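Local coordinates for ethanolamine kinase Pv091845 (Plasmodium vivax, PDB 2QG7), which probably phosphorylates ethanolamine, the first step of phosphatidylethanolamine synthesis from ethanolamine, at residues 240-253 with 264-277. Sequence-based numbering, arbitrary orientation.
Sequences IWKYFHLLNEERKK and LKLIDFDVLRDSIV
Phe244 and Phe269 interlock as reciprocal knobs: Phe244 enters the hole formed by Phe269, Leu272, Arg273 and Ile276, and Phe269 the one formed by Phe244, Leu247, Asn248 and Arg251. Their planes lie 41° apart, an oblique pair in which Phe244 CE1 comes within 3.6 Å of Phe269 CD2. With CG anti to the backbone N, Phe244 is carried across to the other helix, where Leu272 CD2 meets its edge and the Arg273 chain crosses it at about a right angle. The guanidinium plane of Arg273 is steeply inclined to this ring, and Arg273 NH2 is tied within its own helix to Asp270 OD1 by a 2.7 Å salt bridge. One face of Trp241 receives Ile276, whose CG2 lies over the six-membered ring in a CH-pi contact; Val277 CG2 abuts the ring edge, and Trp241 NE1 is hydrogen-bonded to Glu280 OE1. These pairs join the two arms of an antiparallel helix pair, linked through the short helix 262-265, in the helical part of this kinase-like fold: segments 240-251 and 269-277 run with 175° between their N-to-C directions and axes 11.5 Å apart at closest approach, and helix 413-430 packs against Ile240 and Tyr243. Near the connection, Leu247 CD2 meets Leu264 CD2 at 3.9 Å. Arg251, extended from CG to NE, passes its CD along the Phe269 ring and directs NH2 to Lys265 O (2.9 Å, N-H...O 152°), the acceptor lying close to the guanidinium plane. Ile267 O sits over the centre of one guanidinium face, where the angle is poor for a hydrogen bond. Arg251 NH1 donates to a water that in turn donates to Asp268 OD1 and Asp270 OD2, while Arg251 NH2 also forms a salt bridge with Asp268 of the second subunit, placing this end of the helix pair at the dimer interface.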
ATOM      1  N   ILE D 240      15.659  16.467   6.455  1.00 57.59           N
ATOM      2  CA  ILE D 240      14.569  15.804   7.179  1.00 57.69           C
ATOM      3  C   ILE D 240      13.742  16.786   8.012  1.00 57.56           C
ATOM      4  O   ILE D 240      12.521  16.756   7.964  1.00 57.98           O
ATOM      5  CB  ILE D 240      15.067  14.614   8.052  1.00 57.37           C
ATOM      6  CG1 ILE D 240      15.729  13.561   7.179  1.00 54.68           C
ATOM      7  CG2 ILE D 240      13.901  13.973   8.814  1.00 58.35           C
ATOM      8  CD1 ILE D 240      16.257  12.387   7.973  1.00 51.77           C
ATOM      9  N   TRP D 241      14.408  17.647   8.771  1.00 57.75           N
ATOM     10  CA  TRP D 241      13.717  18.707   9.530  1.00 57.27           C
ATOM     11  C   TRP D 241      13.041  19.732   8.650  1.00 57.06           C
ATOM     12  O   TRP D 241      12.020  20.291   9.043  1.00 57.61           O
ATOM     13  CB  TRP D 241      14.648  19.410  10.535  1.00 57.18           C
ATOM     14  CG  TRP D 241      14.975  18.541  11.724  1.00 55.94           C
ATOM     15  CD1 TRP D 241      16.187  17.994  12.031  1.00 56.47           C
ATOM     16  CD2 TRP D 241      14.073  18.111  12.749  1.00 56.22           C
ATOM     17  NE1 TRP D 241      16.101  17.249  13.183  1.00 55.09           N
ATOM     18  CE2 TRP D 241      14.813  17.294  13.641  1.00 56.37           C
ATOM     19  CE3 TRP D 241      12.707  18.312  12.994  1.00 55.01           C
ATOM     20  CZ2 TRP D 241      14.226  16.690  14.783  1.00 56.49           C
ATOM     21  CZ3 TRP D 241      12.130  17.707  14.123  1.00 54.65           C
ATOM     22  CH2 TRP D 241      12.889  16.909  15.001  1.00 53.59           C
ATOM     23  N   LYS D 242      13.586  19.977   7.457  1.00 56.81           N
ATOM     24  CA  LYS D 242      12.952  20.914   6.534  1.00 56.14           C
ATOM     25  C   LYS D 242      11.593  20.353   6.106  1.00 55.28           C
ATOM     26  O   LYS D 242      10.610  21.070   6.055  1.00 55.19           O
ATOM     27  CB  LYS D 242      13.857  21.123   5.329  1.00 56.93           C
ATOM     28  CG  LYS D 242      13.432  22.212   4.293  1.00 59.47           C
ATOM     29  CD  LYS D 242      13.958  21.731   2.845  1.00 65.33           C
ATOM     30  CE  LYS D 242      13.579  22.805   1.749  1.00 69.39           C
ATOM     31  NZ  LYS D 242      14.101  22.417   0.360  1.00 68.04           N
ATOM     32  N   TYR D 243      11.552  19.067   5.776  1.00 54.21           N
ATOM     33  CA  TYR D 243      10.306  18.423   5.379  1.00 54.12           C
ATOM     34  C   TYR D 243       9.271  18.433   6.535  1.00 54.17           C
ATOM     35  O   TYR D 243       8.096  18.697   6.318  1.00 53.27           O
ATOM     36  CB  TYR D 243      10.552  16.985   4.916  1.00 53.83           C
ATOM     37  CG  TYR D 243      11.424  16.766   3.704  1.00 52.94           C
ATOM     38  CD1 TYR D 243      11.563  17.742   2.704  1.00 56.01           C
ATOM     39  CD2 TYR D 243      12.089  15.562   3.539  1.00 52.58           C
ATOM     40  CE1 TYR D 243      12.373  17.514   1.561  1.00 54.22           C
ATOM     41  CE2 TYR D 243      12.875  15.316   2.425  1.00 53.45           C
ATOM     42  CZ  TYR D 243      13.007  16.287   1.430  1.00 54.01           C
ATOM     43  OH  TYR D 243      13.803  16.024   0.325  1.00 55.30           O
ATOM     44  N   PHE D 244       9.745  18.169   7.754  1.00 54.52           N
ATOM     45  CA  PHE D 244       8.925  18.122   8.924  1.00 55.20           C
ATOM     46  C   PHE D 244       8.249  19.465   9.123  1.00 56.71           C
ATOM     47  O   PHE D 244       7.020  19.524   9.270  1.00 57.29           O
ATOM     48  CB  PHE D 244       9.758  17.759  10.143  1.00 54.99           C
ATOM     49  CG  PHE D 244       8.966  17.720  11.431  1.00 55.14           C
ATOM     50  CD1 PHE D 244       8.326  16.534  11.839  1.00 54.93           C
ATOM     51  CD2 PHE D 244       8.843  18.869  12.235  1.00 52.29           C
ATOM     52  CE1 PHE D 244       7.573  16.517  13.024  1.00 53.94           C
ATOM     53  CE2 PHE D 244       8.101  18.851  13.409  1.00 50.37           C
ATOM     54  CZ  PHE D 244       7.466  17.694  13.803  1.00 51.32           C
ATOM     55  N   HIS D 245       9.048  20.535   9.108  1.00 57.66           N
ATOM     56  CA  HIS D 245       8.558  21.900   9.348  1.00 58.10           C
ATOM     57  C   HIS D 245       7.609  22.418   8.253  1.00 58.49           C
ATOM     58  O   HIS D 245       6.668  23.130   8.553  1.00 59.07           O
ATOM     59  CB  HIS D 245       9.718  22.898   9.601  1.00 58.01           C
ATOM     60  CG  HIS D 245      10.456  22.672  10.896  1.00 58.33           C
ATOM     61  ND1 HIS D 245       9.854  22.780  12.137  1.00 61.01           N
ATOM     62  CD2 HIS D 245      11.749  22.351  11.140  1.00 58.31           C
ATOM     63  CE1 HIS D 245      10.743  22.525  13.082  1.00 61.22           C
ATOM     64  NE2 HIS D 245      11.896  22.244  12.503  1.00 58.40           N
ATOM     65  N   LEU D 246       7.846  22.063   7.000  1.00 58.53           N
ATOM     66  CA  LEU D 246       6.939  22.435   5.932  1.00 58.94           C
ATOM     67  C   LEU D 246       5.590  21.698   6.032  1.00 59.49           C
ATOM     68  O   LEU D 246       4.526  22.251   5.681  1.00 60.30           O
ATOM     69  CB  LEU D 246       7.591  22.179   4.585  1.00 59.17           C
ATOM     70  CG  LEU D 246       8.703  23.132   4.100  1.00 60.32           C
ATOM     71  CD1 LEU D 246       9.502  22.513   2.943  1.00 60.30           C
ATOM     72  CD2 LEU D 246       8.114  24.485   3.653  1.00 61.39           C
ATOM     73  N   LEU D 247       5.624  20.471   6.538  1.00 59.27           N
ATOM     74  CA  LEU D 247       4.421  19.692   6.714  1.00 58.76           C
ATOM     75  C   LEU D 247       3.685  20.075   7.967  1.00 59.85           C
ATOM     76  O   LEU D 247       2.460  20.076   7.978  1.00 59.89           O
ATOM     77  CB  LEU D 247       4.721  18.199   6.714  1.00 57.73           C
ATOM     78  CG  LEU D 247       4.963  17.541   5.356  1.00 55.69           C
ATOM     79  CD1 LEU D 247       5.356  16.091   5.540  1.00 53.22           C
ATOM     80  CD2 LEU D 247       3.742  17.653   4.460  1.00 53.76           C
ATOM     81  N   ASN D 248       4.421  20.399   9.024  1.00 61.17           N
ATOM     82  CA  ASN D 248       3.791  20.786  10.300  1.00 62.65           C
ATOM     83  C   ASN D 248       3.091  22.152  10.223  1.00 63.59           C
ATOM     84  O   ASN D 248       2.051  22.352  10.826  1.00 63.88           O
ATOM     85  CB  ASN D 248       4.815  20.793  11.427  1.00 62.78           C
ATOM     86  CG  ASN D 248       4.185  20.849  12.808  1.00 63.03           C
ATOM     87  OD1 ASN D 248       4.606  21.633  13.661  1.00 62.21           O
ATOM     88  ND2 ASN D 248       3.213  19.992  13.047  1.00 62.52           N
ATOM     89  N   GLU D 249       3.664  23.078   9.469  1.00 64.40           N
ATOM     90  CA  GLU D 249       3.053  24.380   9.264  1.00 65.74           C
ATOM     91  C   GLU D 249       1.865  24.261   8.307  1.00 65.57           C
ATOM     92  O   GLU D 249       0.976  25.106   8.305  1.00 65.85           O
ATOM     93  CB  GLU D 249       4.094  25.420   8.782  1.00 65.94           C
ATOM     94  CG  GLU D 249       5.072  25.881   9.874  1.00 69.44           C
ATOM     95  CD  GLU D 249       6.423  26.423   9.305  1.00 76.54           C
ATOM     96  OE1 GLU D 249       6.373  27.365   8.461  1.00 78.58           O
ATOM     97  OE2 GLU D 249       7.535  25.917   9.708  1.00 77.83           O
ATOM     98  N   GLU D 250       1.853  23.210   7.498  1.00 65.45           N
ATOM     99  CA  GLU D 250       0.688  22.923   6.662  1.00 65.86           C
ATOM    100  C   GLU D 250      -0.430  22.206   7.479  1.00 65.60           C
ATOM    101  O   GLU D 250      -1.627  22.476   7.291  1.00 65.60           O
ATOM    102  CB  GLU D 250       1.106  22.107   5.425  1.00 65.50           C
ATOM    103  CG  GLU D 250      -0.004  21.840   4.440  1.00 66.87           C
ATOM    104  CD  GLU D 250      -0.370  23.058   3.591  1.00 69.46           C
ATOM    105  OE1 GLU D 250       0.425  24.022   3.567  1.00 72.45           O
ATOM    106  OE2 GLU D 250      -1.433  23.050   2.920  1.00 67.06           O
ATOM    107  N   ARG D 251      -0.019  21.308   8.381  1.00 65.48           N
ATOM    108  CA  ARG D 251      -0.923  20.575   9.262  1.00 65.70           C
ATOM    109  C   ARG D 251      -1.695  21.538  10.166  1.00 65.98           C
ATOM    110  O   ARG D 251      -2.790  21.233  10.618  1.00 66.03           O
ATOM    111  CB  ARG D 251      -0.105  19.631  10.140  1.00 65.31           C
ATOM    112  CG  ARG D 251      -0.885  18.523  10.772  1.00 66.86           C
ATOM    113  CD  ARG D 251      -0.293  18.028  12.084  1.00 68.26           C
ATOM    114  NE  ARG D 251      -1.272  17.106  12.680  1.00 72.24           N
ATOM    115  CZ  ARG D 251      -1.318  16.681  13.951  1.00 71.65           C
ATOM    116  NH1 ARG D 251      -0.410  17.064  14.855  1.00 73.39           N
ATOM    117  NH2 ARG D 251      -2.295  15.852  14.317  1.00 71.11           N
ATOM    118  N   LYS D 252      -1.093  22.690  10.439  1.00 66.24           N
ATOM    119  CA  LYS D 252      -1.650  23.686  11.347  1.00 66.59           C
ATOM    120  C   LYS D 252      -2.876  24.408  10.784  1.00 66.39           C
ATOM    121  O   LYS D 252      -3.765  24.785  11.542  1.00 67.19           O
ATOM    122  CB  LYS D 252      -0.573  24.707  11.738  1.00 66.62           C
ATOM    123  CG  LYS D 252       0.358  24.235  12.848  1.00 68.60           C
ATOM    124  CD  LYS D 252       1.221  25.411  13.337  1.00 72.13           C
ATOM    125  CE  LYS D 252       2.081  25.055  14.545  1.00 73.67           C
ATOM    126  NZ  LYS D 252       3.221  24.153  14.183  1.00 74.47           N
ATOM    127  N   LYS D 253      -2.909  24.609   9.468  1.00 66.11           N
ATOM    128  CA  LYS D 253      -4.040  25.245   8.795  1.00 65.98           C
ATOM    129  C   LYS D 253      -5.313  24.426   8.963  1.00 65.84           C
ATOM    130  O   LYS D 253      -5.300  23.180   8.860  1.00 66.27           O
ATOM    131  CB  LYS D 253      -3.751  25.410   7.311  1.00 65.50           C
ATOM    132  CG  LYS D 253      -2.583  26.342   7.057  1.00 67.36           C
ATOM    133  CD  LYS D 253      -2.192  26.380   5.604  1.00 67.78           C
ATOM    134  CE  LYS D 253      -0.914  27.194   5.451  1.00 70.31           C
ATOM    135  NZ  LYS D 253      -0.375  27.085   4.047  1.00 72.27           N
ATOM    136  N   LEU D 264      -2.417  14.644   6.994  1.00 49.02           N
ATOM    137  CA  LEU D 264      -1.415  15.090   7.933  1.00 48.88           C
ATOM    138  C   LEU D 264      -1.938  15.122   9.355  1.00 48.75           C
ATOM    139  O   LEU D 264      -1.182  14.938  10.312  1.00 49.94           O
ATOM    140  CB  LEU D 264      -0.904  16.493   7.545  1.00 48.60           C
ATOM    141  CG  LEU D 264      -0.383  16.717   6.124  1.00 48.22           C
ATOM    142  CD1 LEU D 264       0.200  18.097   6.068  1.00 49.50           C
ATOM    143  CD2 LEU D 264       0.649  15.665   5.668  1.00 47.44           C
ATOM    144  N   LYS D 265      -3.227  15.395   9.492  1.00 48.96           N
ATOM    145  CA  LYS D 265      -3.884  15.546  10.780  1.00 48.35           C
ATOM    146  C   LYS D 265      -4.019  14.230  11.492  1.00 47.48           C
ATOM    147  O   LYS D 265      -4.014  14.167  12.689  1.00 47.69           O
ATOM    148  CB  LYS D 265      -5.228  16.226  10.582  1.00 48.73           C
ATOM    149  CG  LYS D 265      -5.035  17.655  10.030  1.00 51.86           C
ATOM    150  CD  LYS D 265      -6.321  18.460   9.949  1.00 56.43           C
ATOM    151  CE  LYS D 265      -6.049  19.916   9.532  1.00 57.68           C
ATOM    152  NZ  LYS D 265      -7.371  20.692   9.532  1.00 65.80           N
ATOM    153  N   LEU D 266      -4.099  13.157  10.732  1.00 48.30           N
ATOM    154  CA  LEU D 266      -4.127  11.815  11.290  1.00 48.55           C
ATOM    155  C   LEU D 266      -2.762  11.378  11.913  1.00 48.90           C
ATOM    156  O   LEU D 266      -2.705  10.433  12.711  1.00 49.10           O
ATOM    157  CB  LEU D 266      -4.585  10.850  10.184  1.00 48.01           C
ATOM    158  CG  LEU D 266      -4.891   9.392  10.569  1.00 48.87           C
ATOM    159  CD1 LEU D 266      -6.106   9.268  11.552  1.00 48.50           C
ATOM    160  CD2 LEU D 266      -5.138   8.610   9.270  1.00 50.71           C
ATOM    161  N   ILE D 267      -1.677  12.072  11.548  1.00 48.78           N
ATOM    162  CA  ILE D 267      -0.347  11.774  12.052  1.00 49.19           C
ATOM    163  C   ILE D 267      -0.077  12.606  13.285  1.00 48.97           C
ATOM    164  O   ILE D 267      -0.253  13.827  13.250  1.00 49.10           O
ATOM    165  CB  ILE D 267       0.782  12.044  10.979  1.00 49.33           C
ATOM    166  CG1 ILE D 267       0.546  11.233   9.694  1.00 48.62           C
ATOM    167  CG2 ILE D 267       2.152  11.658  11.555  1.00 50.52           C
ATOM    168  CD1 ILE D 267       1.162  11.854   8.478  1.00 49.36           C
ATOM    169  N   ASP D 268       0.376  11.961  14.362  1.00 49.02           N
ATOM    170  CA  ASP D 268       0.778  12.704  15.575  1.00 49.74           C
ATOM    171  C   ASP D 268       2.176  13.286  15.377  1.00 50.13           C
ATOM    172  O   ASP D 268       3.176  12.563  15.401  1.00 49.16           O
ATOM    173  CB  ASP D 268       0.732  11.816  16.823  1.00 49.76           C
ATOM    174  CG  ASP D 268       0.742  12.615  18.127  1.00 51.16           C
ATOM    175  OD1 ASP D 268       0.977  13.838  18.110  1.00 54.67           O
ATOM    176  OD2 ASP D 268       0.503  12.026  19.200  1.00 54.13           O
ATOM    177  N   PHE D 269       2.229  14.585  15.112  1.00 51.48           N
ATOM    178  CA  PHE D 269       3.489  15.248  14.781  1.00 52.94           C
ATOM    179  C   PHE D 269       4.435  15.406  15.975  1.00 54.01           C
ATOM    180  O   PHE D 269       5.642  15.496  15.770  1.00 55.17           O
ATOM    181  CB  PHE D 269       3.254  16.578  14.079  1.00 52.43           C
ATOM    182  CG  PHE D 269       3.313  16.491  12.563  1.00 54.30           C
ATOM    183  CD1 PHE D 269       2.394  15.695  11.842  1.00 57.37           C
ATOM    184  CD2 PHE D 269       4.270  17.204  11.856  1.00 52.72           C
ATOM    185  CE1 PHE D 269       2.438  15.618  10.456  1.00 56.67           C
ATOM    186  CE2 PHE D 269       4.338  17.130  10.467  1.00 55.15           C
ATOM    187  CZ  PHE D 269       3.425  16.345   9.753  1.00 57.27           C
ATOM    188  N   ASP D 270       3.904  15.403  17.198  1.00 54.56           N
ATOM    189  CA  ASP D 270       4.724  15.441  18.403  1.00 55.46           C
ATOM    190  C   ASP D 270       5.510  14.151  18.555  1.00 55.59           C
ATOM    191  O   ASP D 270       6.676  14.173  18.970  1.00 55.60           O
ATOM    192  CB  ASP D 270       3.875  15.687  19.655  1.00 55.64           C
ATOM    193  CG  ASP D 270       3.184  17.052  19.635  1.00 60.01           C
ATOM    194  OD1 ASP D 270       3.883  18.090  19.523  1.00 64.32           O
ATOM    195  OD2 ASP D 270       1.931  17.110  19.724  1.00 63.11           O
ATOM    196  N   VAL D 271       4.852  13.032  18.252  1.00 55.45           N
ATOM    197  CA  VAL D 271       5.482  11.707  18.259  1.00 55.38           C
ATOM    198  C   VAL D 271       6.437  11.545  17.057  1.00 55.53           C
ATOM    199  O   VAL D 271       7.462  10.829  17.143  1.00 56.12           O
ATOM    200  CB  VAL D 271       4.413  10.565  18.281  1.00 55.15           C
ATOM    201  CG1 VAL D 271       5.043   9.192  18.170  1.00 53.71           C
ATOM    202  CG2 VAL D 271       3.568  10.657  19.560  1.00 56.25           C
ATOM    203  N   LEU D 272       6.098  12.197  15.952  1.00 54.43           N
ATOM    204  CA  LEU D 272       6.953  12.203  14.806  1.00 54.33           C
ATOM    205  C   LEU D 272       8.235  12.997  15.130  1.00 54.66           C
ATOM    206  O   LEU D 272       9.341  12.523  14.825  1.00 54.59           O
ATOM    207  CB  LEU D 272       6.210  12.764  13.575  1.00 53.90           C
ATOM    208  CG  LEU D 272       6.955  12.846  12.232  1.00 51.73           C
ATOM    209  CD1 LEU D 272       7.440  11.474  11.714  1.00 52.96           C
ATOM    210  CD2 LEU D 272       6.096  13.537  11.204  1.00 51.31           C
ATOM    211  N   ARG D 273       8.066  14.186  15.736  1.00 54.81           N
ATOM    212  CA  ARG D 273       9.180  15.011  16.219  1.00 54.99           C
ATOM    213  C   ARG D 273      10.096  14.236  17.128  1.00 54.75           C
ATOM    214  O   ARG D 273      11.295  14.319  16.985  1.00 55.46           O
ATOM    215  CB  ARG D 273       8.681  16.241  16.965  1.00 55.57           C
ATOM    216  CG  ARG D 273       9.736  17.334  17.193  1.00 57.12           C
ATOM    217  CD  ARG D 273       9.162  18.559  17.933  1.00 60.49           C
ATOM    218  NE  ARG D 273       8.119  19.295  17.201  1.00 63.13           N
ATOM    219  CZ  ARG D 273       6.806  19.189  17.463  1.00 65.15           C
ATOM    220  NH1 ARG D 273       5.908  19.884  16.766  1.00 64.82           N
ATOM    221  NH2 ARG D 273       6.382  18.379  18.433  1.00 65.43           N
ATOM    222  N   ASP D 274       9.534  13.462  18.040  1.00 54.79           N
ATOM    223  CA  ASP D 274      10.302  12.612  18.940  1.00 54.80           C
ATOM    224  C   ASP D 274      11.036  11.488  18.231  1.00 54.73           C
ATOM    225  O   ASP D 274      12.126  11.089  18.642  1.00 55.37           O
ATOM    226  CB  ASP D 274       9.365  11.973  19.972  1.00 55.34           C
ATOM    227  CG  ASP D 274       8.884  12.953  21.038  1.00 57.90           C
ATOM    228  OD1 ASP D 274       9.300  14.139  21.007  1.00 61.83           O
ATOM    229  OD2 ASP D 274       8.086  12.540  21.920  1.00 58.74           O
ATOM    230  N   SER D 275      10.397  10.931  17.206  1.00 55.02           N
ATOM    231  CA  SER D 275      10.924   9.815  16.444  1.00 54.55           C
ATOM    232  C   SER D 275      12.100  10.220  15.570  1.00 54.13           C
ATOM    233  O   SER D 275      13.032   9.453  15.403  1.00 54.40           O
ATOM    234  CB  SER D 275       9.828   9.249  15.554  1.00 54.67           C
ATOM    235  OG  SER D 275       8.961   8.430  16.332  1.00 55.53           O
ATOM    236  N   ILE D 276      12.037  11.414  15.000  1.00 54.20           N
ATOM    237  CA  ILE D 276      13.145  11.952  14.204  1.00 54.49           C
ATOM    238  C   ILE D 276      14.377  12.270  15.077  1.00 55.45           C
ATOM    239  O   ILE D 276      15.520  11.957  14.696  1.00 55.83           O
ATOM    240  CB  ILE D 276      12.728  13.183  13.389  1.00 53.70           C
ATOM    241  CG1 ILE D 276      11.629  12.813  12.391  1.00 50.41           C
ATOM    242  CG2 ILE D 276      13.959  13.789  12.688  1.00 54.52           C
ATOM    243  CD1 ILE D 276      10.991  13.996  11.747  1.00 47.31           C
ATOM    244  N   VAL D 277      14.125  12.876  16.238  1.00 55.38           N
ATOM    245  CA  VAL D 277      15.128  13.070  17.273  1.00 55.29           C
ATOM    246  C   VAL D 277      15.750  11.726  17.689  1.00 55.66           C
ATOM    247  O   VAL D 277      16.972  11.607  17.784  1.00 56.72           O
ATOM    248  CB  VAL D 277      14.536  13.827  18.507  1.00 54.96           C
ATOM    249  CG1 VAL D 277      15.478  13.763  19.680  1.00 55.88           C
ATOM    250  CG2 VAL D 277      14.255  15.260  18.177  1.00 53.01           C
TER
HETATM  251  O   HOH W   1       0.561  16.538  17.287  1.00 61.24           O